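Local coordinates for cobalamin biosynthesis protein CobN (Mycobacterium tuberculosis, PDB 7C6O), which serves as the large, catalytic subunit of cobaltochelatase, which probably inserts cobalt into the corrin ring during cobalamin biosynthesis at the expense of ATP, at residues R1049-R1052 with R1053-V1056; R1041-I1044 with D1045-N1048; Y973-A976 with H977-D981. One frame throughout, in Å; residues are numbered along the deposited sequence.

In the fold
Contacts 1 and 2 hold the two ends of helix 1044-1051: contact 2 starts it just after edge strand 1041-1042, and contact 1 ends it and leads into strand 1056-1061, inside the same mixed sheet. Contact 3 lies within helix 973-985, whose Asp981 joins contact 1, taking salt bridges from Arg1053 and Arg1049 and a hydrogen bond from Gln1050, whereas contacts 2 and 3 do not touch, their nearest atoms about 6 Å apart. All three are partly buried. Acidic side chains mark the helix start, a turn and arginines the helix end, with water bridging both; regular backbone bonds and stacked side chains mark the contact in the first turns of helix 973-985.

Contact 1: R1049-R1052 with R1053-V1056; sequences RQYR and RIAV
Gln1050 O accepts the backbone N-H of Arg1053 at 3.0 Å, and one residue on, Ile1054 N reaches Tyr1051 O at 3.1 Å. Both bonds span three residues, as the chain tightens into a type I beta turn from Tyr1051 to Ile1054. A water links the carbonyls beyond, donating to Arg1052 O at 2.8 Å and to Ile1054 O at 2.7 Å.

The side chains sort onto two sides. Ile1054 runs alongside Tyr1051 and lays CD1 over one ring face, 3.9 Å from the centroid and 16° off the normal, a CH-pi contact. A branched aliphatic residue suits this buried place, while the tyrosine hydroxyl reaches past it to bond Tyr1026 OH and the ring packs on helix 1072-1089.

Gln1050 and Arg1053 point the same way. The glutamine chain bends at chi2 (-47°), which folds its amide back so that Gln1050 OE1 comes to the edge of the guanidinium, 3.1 Å from Arg1053 NH1; the two planes are 36° apart. Arg1053 stays extended, and this length carries its NH2 to a salt bridge with Asp981 OD1. Gln1050 NE2 bonds the other oxygen, OD2, and Arg1049 NH2, in the conformer modelled, also meets OD1. The carboxylate thus gathers both arginines and probably offsets their charges. Ala1055 and Val1056 then enter backbone bonding with neighbouring strands. The arrangement is a type I turn leading from a helix into an inner strand of a mixed alpha/beta sheet.

Contact 2: R1041-I1044 with D1045-N1048; sequences REAI and DDMN
Ile1044 lays its CG2 methyl beside the Asn1048 amide, 3.6 Å from Asn1048 ND2, the two side chains running alongside each other in the same direction. With chi1 at -68°, CG2 is anti to the backbone N and beside the carbonyl carbon, which turns it toward Asn1048. The backbones join as well, Ile1044 O accepting Asn1048 N at 2.9 Å. Beyond the contact the isoleucine packs on Thr1027 of helix 1019-1030.

Ala1043 stands at the N-cap. Ala1043 O takes Met1047 N at 2.8 Å, the first regular helical bond, and the small Ala1043 CB fits 4.0 Å from Asp1046 OD2 while packing on Ala1033 of the adjoining strand. A methyl group cannot satisfy the first amides of a helix, and Glu1042, in the modelled one of its two conformers, does so instead: Glu1042 OE1 accepts Ile1044 N at 2.8 Å, almost straight at 175°, through the anti lone pair. The same oxygen receives a water that in turn accepts Asp1045 N at 3.0 Å.

Asp1046 OD2 receives a second water, at 2.7 Å, that Arg1041 NH2 also binds, and Asp1046 OD1 makes a salt bridge with Arg990. Two acidic residues, Glu1042 and Asp1046, therefore gather at an N-terminus whose first N-H groups have no helical carbonyl to bond and whose dipole probably stabilises negative charge, with direct and water-carried bonds sharing the work that the N-cap side chain cannot do.

Contact 3: Y973-A976 with H977-D981; sequences YVRA and HAQAD
Gln979 lays its terminal amide flat over one face of the Arg975 guanidinium: the planes are only 6° apart, and CD sits 4.3 Å above the centre of the arginine group. The stack spans one helical turn. Arg975 leaves the backbone with CG anti to N (chi1 175°) and stays extended as far as NE, whereas Gln979 bends at chi2 (-48°), bringing its amide round to match. Lower down, Arg975 CG meets Gln979 CG at 3.8 Å, and Gln979 CG also comes close to Arg975 O. Long, flat-ended chains suit this flank of the helix, because one can lie on the other without burying charge. Arg975 NH2 also bonds the carbonyl of Ala963, at the end of helix 949-963.

On another flank, the His977 ring lies across Tyr973 O, which stands 3.1 Å above the ring plane, displaced toward the rim. ND1 is near this oxygen, but with poor geometry for a hydrogen bond; it pairs with Asp935 OD2, which fixes how the ring is turned. Tyr973 CB adds a contact with His977 CE1 at 4.1 Å, and the tyrosine ring itself leads off to Trp877, Pro932 and Ile934. Tyr973 O nevertheless receives its regular bond from His977 N, at 3.0 Å.

More bonds continue the ladder: Ala978 N to Val974 O at 2.9 Å, Gln979 N to Arg975 O at 2.8 Å, Ala980 N to Ala976 O at 3.1 Å, and then Asp981 N to His977 O. His977 and Ala980 both touch Arg1053. Bonding of each N-H from 977 to 981 to the carbonyl four residues back is the mark of a regular alpha-helix, here packed beside helix 949-963 and joined through His977 to Asp935 at the start of strand 935-940 and through Asp981 to Arg1053.

Contact 1: R1049-R1052 with R1053-V1056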
loop_
_atom_site.group_PDB
_atom_site.type_symbol
_atom_site.label_atom_id
_atom_site.label_comp_id
_atom_site.label_asym_id
_atom_site.label_seq_id
_atom_site.Cartn_x
_atom_site.Cartn_y
_atom_site.Cartn_z
ATOM N N ARG A 1049 -19.944 2.355 22.181
ATOM C CA ARG A 1049 -19.477 2.386 23.563
ATOM C C ARG A 1049 -18.064 2.951 23.657
ATOM O O ARG A 1049 -17.778 3.771 24.537
ATOM C CB ARG A 1049 -19.540 0.987 24.177
ATOM C CG ARG A 1049 -20.950 0.429 24.296
ATOM C CD ARG A 1049 -20.972 -0.914 25.008
ATOM N NE ARG A 1049 -20.775 -0.766 26.445
ATOM C CZ ARG A 1049 -21.749 -0.480 27.304
ATOM N NH1 ARG A 1049 -22.990 -0.309 26.868
ATOM N NH2 ARG A 1049 -21.483 -0.362 28.598
ATOM N N GLN A 1050 -17.173 2.534 22.755
ATOM C CA GLN A 1050 -15.792 3.002 22.814
ATOM C C GLN A 1050 -15.652 4.428 22.290
ATOM O O GLN A 1050 -14.881 5.217 22.848
ATOM C CB GLN A 1050 -14.873 2.054 22.037
ATOM C CG GLN A 1050 -15.055 0.572 22.360
ATOM C CD GLN A 1050 -15.114 0.281 23.852
ATOM O OE1 GLN A 1050 -14.429 0.916 24.655
ATOM N NE2 GLN A 1050 -15.940 -0.692 24.228
ATOM N N TYR A 1051 -16.376 4.781 21.224
ATOM C CA TYR A 1051 -16.272 6.140 20.699
ATOM C C TYR A 1051 -16.793 7.168 21.693
ATOM O O TYR A 1051 -16.274 8.288 21.748
ATOM C CB TYR A 1051 -17.011 6.264 19.365
ATOM C CG TYR A 1051 -16.160 5.911 18.166
ATOM C CD1 TYR A 1051 -15.508 4.687 18.095
ATOM C CD2 TYR A 1051 -16.010 6.797 17.102
ATOM C CE1 TYR A 1051 -14.728 4.352 17.006
ATOM C CE2 TYR A 1051 -15.229 6.468 16.002
ATOM C CZ TYR A 1051 -14.590 5.241 15.963
ATOM O OH TYR A 1051 -13.810 4.887 14.883
ATOM N N ARG A 1052 -17.801 6.809 22.495
ATOM C CA ARG A 1052 -18.287 7.733 23.512
ATOM C C ARG A 1052 -17.205 8.099 24.519
ATOM O O ARG A 1052 -17.292 9.161 25.145
ATOM C CB ARG A 1052 -19.502 7.146 24.242
ATOM C CG ARG A 1052 -20.807 7.263 23.466
ATOM C CD ARG A 1052 -22.006 6.847 24.312
ATOM N NE ARG A 1052 -22.815 5.830 23.645
ATOM C CZ ARG A 1052 -23.907 6.083 22.930
ATOM N NH1 ARG A 1052 -24.341 7.328 22.785
ATOM N NH2 ARG A 1052 -24.569 5.083 22.363
ATOM N N ARG A 1053 -16.185 7.256 24.677
ATOM C CA ARG A 1053 -15.106 7.511 25.620
ATOM C C ARG A 1053 -13.939 8.279 25.017
ATOM O O ARG A 1053 -13.050 8.700 25.765
ATOM C CB ARG A 1053 -14.580 6.191 26.195
ATOM C CG ARG A 1053 -15.593 5.421 27.021
ATOM C CD ARG A 1053 -14.916 4.291 27.777
ATOM N NE ARG A 1053 -15.848 3.564 28.633
ATOM C CZ ARG A 1053 -16.344 2.365 28.346
ATOM N NH1 ARG A 1053 -15.994 1.751 27.223
ATOM N NH2 ARG A 1053 -17.184 1.776 29.186
ATOM N N ILE A 1054 -13.913 8.466 23.696
ATOM C CA ILE A 1054 -12.768 9.104 23.056
ATOM C C ILE A 1054 -12.650 10.542 23.535
ATOM O O ILE A 1054 -13.562 11.356 23.343
ATOM C CB ILE A 1054 -12.890 9.034 21.530
ATOM C CG1 ILE A 1054 -12.799 7.581 21.059
ATOM C CG2 ILE A 1054 -11.809 9.893 20.876
ATOM C CD1 ILE A 1054 -13.024 7.410 19.566
ATOM N N ALA A 1055 -11.520 10.860 24.166
ATOM C CA ALA A 1055 -11.246 12.216 24.621
ATOM C C ALA A 1055 -10.455 13.023 23.601
ATOM O O ALA A 1055 -10.625 14.247 23.522
ATOM C CB ALA A 1055 -10.488 12.182 25.952
ATOM N N VAL A 1056 -9.590 12.366 22.828
ATOM C CA VAL A 1056 -8.801 13.006 21.780
ATOM C C VAL A 1056 -8.923 12.169 20.519
ATOM O O VAL A 1056 -8.588 10.978 20.531
ATOM C CB VAL A 1056 -7.316 13.141 22.155
ATOM C CG1 VAL A 1056 -6.664 14.229 21.320
ATOM C CG2 VAL A 1056 -7.137 13.389 23.631
HETATM O O HOH W 1 -16.036 11.570 24.284
#

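Contact 2: R1041-I1044 with D1045-N1048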
loop_
_atom_site.group_PDB
_atom_site.type_symbol
_atom_site.label_atom_id
_atom_site.label_comp_id
_atom_site.label_asym_id
_atom_site.label_seq_id
_atom_site.Cartn_x
_atom_site.Cartn_y
_atom_site.Cartn_z
ATOM N N ARG A 1041 -16.641 -8.718 11.944
ATOM C CA ARG A 1041 -18.061 -8.793 12.253
ATOM C C ARG A 1041 -18.590 -7.411 12.623
ATOM O O ARG A 1041 -17.867 -6.569 13.161
ATOM C CB ARG A 1041 -18.310 -9.774 13.400
ATOM C CG ARG A 1041 -17.878 -9.265 14.769
ATOM C CD ARG A 1041 -18.134 -10.304 15.851
ATOM N NE ARG A 1041 -17.935 -9.763 17.193
ATOM C CZ ARG A 1041 -17.901 -10.503 18.298
ATOM N NH1 ARG A 1041 -18.047 -11.819 18.223
ATOM N NH2 ARG A 1041 -17.716 -9.927 19.480
ATOM N N GLU A 1042 -19.863 -7.171 12.309
ATOM C CA GLU A 1042 -20.497 -5.910 12.672
ATOM C C GLU A 1042 -20.520 -5.763 14.187
ATOM O O GLU A 1042 -20.925 -6.685 14.901
ATOM C CB GLU A 1042 -21.919 -5.850 12.106
ATOM C CG GLU A 1042 -22.756 -4.654 12.569
ATOM C CD GLU A 1042 -23.573 -4.943 13.821
ATOM O OE1 GLU A 1042 -23.390 -4.236 14.834
ATOM O OE2 GLU A 1042 -24.400 -5.881 13.792
ATOM N N ALA A 1043 -20.079 -4.606 14.676
ATOM C CA ALA A 1043 -19.993 -4.348 16.107
ATOM C C ALA A 1043 -20.348 -2.886 16.384
ATOM O O ALA A 1043 -19.584 -2.132 16.979
ATOM C CB ALA A 1043 -18.602 -4.697 16.630
ATOM N N ILE A 1044 -21.545 -2.486 15.944
ATOM C CA ILE A 1044 -21.961 -1.088 16.053
ATOM C C ILE A 1044 -22.089 -0.678 17.515
ATOM O O ILE A 1044 -21.633 0.400 17.918
ATOM C CB ILE A 1044 -23.277 -0.861 15.290
ATOM C CG1 ILE A 1044 -23.052 -1.007 13.785
ATOM C CG2 ILE A 1044 -23.863 0.507 15.619
ATOM C CD1 ILE A 1044 -24.313 -0.845 12.968
ATOM N N ASP A 1045 -22.718 -1.527 18.329
ATOM C CA ASP A 1045 -22.894 -1.193 19.738
ATOM C C ASP A 1045 -21.552 -1.091 20.451
ATOM O O ASP A 1045 -21.357 -0.213 21.299
ATOM C CB ASP A 1045 -23.796 -2.228 20.410
ATOM C CG ASP A 1045 -25.252 -2.074 20.015
ATOM O OD1 ASP A 1045 -25.697 -0.924 19.811
ATOM O OD2 ASP A 1045 -25.953 -3.101 19.908
ATOM N N ASP A 1046 -20.610 -1.975 20.114
ATOM C CA ASP A 1046 -19.277 -1.886 20.702
ATOM C C ASP A 1046 -18.545 -0.640 20.219
ATOM O O ASP A 1046 -17.834 0.007 20.997
ATOM C CB ASP A 1046 -18.470 -3.140 20.375
ATOM C CG ASP A 1046 -18.970 -4.360 21.117
ATOM O OD1 ASP A 1046 -19.464 -4.200 22.251
ATOM O OD2 ASP A 1046 -18.871 -5.472 20.565
ATOM N N MET A 1047 -18.704 -0.284 18.941
ATOM C CA MET A 1047 -18.065 0.931 18.446
ATOM C C MET A 1047 -18.600 2.162 19.166
ATOM O O MET A 1047 -17.828 3.047 19.553
ATOM C CB MET A 1047 -18.265 1.071 16.937
ATOM C CG MET A 1047 -17.259 2.010 16.280
ATOM S SD MET A 1047 -17.850 2.760 14.752
ATOM C CE MET A 1047 -19.057 3.910 15.401
ATOM N N ASN A 1048 -19.921 2.229 19.365
ATOM C CA ASN A 1048 -20.511 3.383 20.035
ATOM C C ASN A 1048 -20.036 3.488 21.479
ATOM O O ASN A 1048 -19.751 4.589 21.965
ATOM C CB ASN A 1048 -22.038 3.304 19.974
ATOM C CG ASN A 1048 -22.575 3.449 18.557
ATOM O OD1 ASN A 1048 -21.938 4.056 17.699
ATOM N ND2 ASN A 1048 -23.753 2.892 18.312
HETATM O O HOH W 2 -16.889 -7.104 19.615
HETATM O O HOH W 3 -24.028 -4.091 17.594
#

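Contact 3: Y973-A976 with H977-D981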
loop_
_atom_site.group_PDB
_atom_site.type_symbol
_atom_site.label_atom_id
_atom_site.label_comp_id
_atom_site.label_asym_id
_atom_site.label_seq_id
_atom_site.Cartn_x
_atom_site.Cartn_y
_atom_site.Cartn_z
ATOM N N TYR A 973 -6.522 2.671 32.374
ATOM C CA TYR A 973 -7.828 3.059 31.852
ATOM C C TYR A 973 -8.410 1.979 30.950
ATOM O O TYR A 973 -9.636 1.886 30.810
ATOM C CB TYR A 973 -7.729 4.385 31.092
ATOM C CG TYR A 973 -7.249 5.559 31.926
ATOM C CD1 TYR A 973 -7.273 5.514 33.315
ATOM C CD2 TYR A 973 -6.779 6.716 31.318
ATOM C CE1 TYR A 973 -6.833 6.585 34.075
ATOM C CE2 TYR A 973 -6.339 7.793 32.069
ATOM C CZ TYR A 973 -6.368 7.721 33.446
ATOM O OH TYR A 973 -5.932 8.790 34.194
ATOM N N VAL A 974 -7.553 1.162 30.331
ATOM C CA VAL A 974 -8.032 0.066 29.491
ATOM C C VAL A 974 -8.837 -0.921 30.325
ATOM O O VAL A 974 -9.989 -1.240 30.006
ATOM C CB VAL A 974 -6.854 -0.631 28.788
ATOM C CG1 VAL A 974 -7.355 -1.781 27.922
ATOM C CG2 VAL A 974 -6.059 0.365 27.962
ATOM N N ARG A 975 -8.237 -1.419 31.409
ATOM C CA ARG A 975 -8.939 -2.364 32.272
ATOM C C ARG A 975 -10.184 -1.736 32.882
ATOM O O ARG A 975 -11.226 -2.391 32.990
ATOM C CB ARG A 975 -8.004 -2.869 33.372
ATOM C CG ARG A 975 -8.694 -3.768 34.380
ATOM C CD ARG A 975 -7.723 -4.287 35.417
ATOM N NE ARG A 975 -8.363 -5.224 36.335
ATOM C CZ ARG A 975 -8.567 -6.510 36.065
ATOM N NH1 ARG A 975 -9.159 -7.291 36.960
ATOM N NH2 ARG A 975 -8.180 -7.015 34.901
ATOM N N ALA A 976 -10.099 -0.463 33.275
ATOM C CA ALA A 976 -11.241 0.200 33.897
ATOM C C ALA A 976 -12.439 0.235 32.956
ATOM O O ALA A 976 -13.571 -0.052 33.361
ATOM C CB ALA A 976 -10.853 1.614 34.330
ATOM N N HIS A 977 -12.204 0.585 31.690
ATOM C CA HIS A 977 -13.296 0.624 30.723
ATOM C C HIS A 977 -13.799 -0.776 30.402
ATOM O O HIS A 977 -15.012 -0.992 30.281
ATOM C CB HIS A 977 -12.843 1.334 29.448
ATOM C CG HIS A 977 -12.445 2.761 29.662
ATOM N ND1 HIS A 977 -11.603 3.434 28.803
ATOM C CD2 HIS A 977 -12.774 3.643 30.635
ATOM C CE1 HIS A 977 -11.429 4.669 29.240
ATOM N NE2 HIS A 977 -12.128 4.821 30.350
ATOM N N ALA A 978 -12.885 -1.739 30.260
ATOM C CA ALA A 978 -13.291 -3.107 29.959
ATOM C C ALA A 978 -14.120 -3.704 31.090
ATOM O O ALA A 978 -15.095 -4.423 30.841
ATOM C CB ALA A 978 -12.062 -3.972 29.678
ATOM N N GLN A 979 -13.748 -3.421 32.343
ATOM C CA GLN A 979 -14.522 -3.939 33.468
ATOM C C GLN A 979 -15.906 -3.305 33.523
ATOM O O GLN A 979 -16.885 -3.970 33.882
ATOM C CB GLN A 979 -13.779 -3.708 34.786
ATOM C CG GLN A 979 -12.444 -4.435 34.906
ATOM C CD GLN A 979 -12.527 -5.895 34.510
ATOM O OE1 GLN A 979 -12.176 -6.266 33.390
ATOM N NE2 GLN A 979 -12.988 -6.733 35.430
ATOM N N ALA A 980 -16.010 -2.020 33.176
ATOM C CA ALA A 980 -17.319 -1.375 33.140
ATOM C C ALA A 980 -18.206 -1.997 32.069
ATOM O O ALA A 980 -19.402 -2.220 32.294
ATOM C CB ALA A 980 -17.161 0.127 32.905
ATOM N N ASP A 981 -17.638 -2.288 30.896
ATOM C CA ASP A 981 -18.413 -2.928 29.838
ATOM C C ASP A 981 -18.731 -4.375 30.188
ATOM O O ASP A 981 -19.831 -4.862 29.898
ATOM C CB ASP A 981 -17.656 -2.852 28.512
ATOM C CG ASP A 981 -17.588 -1.443 27.962
ATOM O OD1 ASP A 981 -18.240 -0.546 28.533
ATOM O OD2 ASP A 981 -16.879 -1.234 26.956
#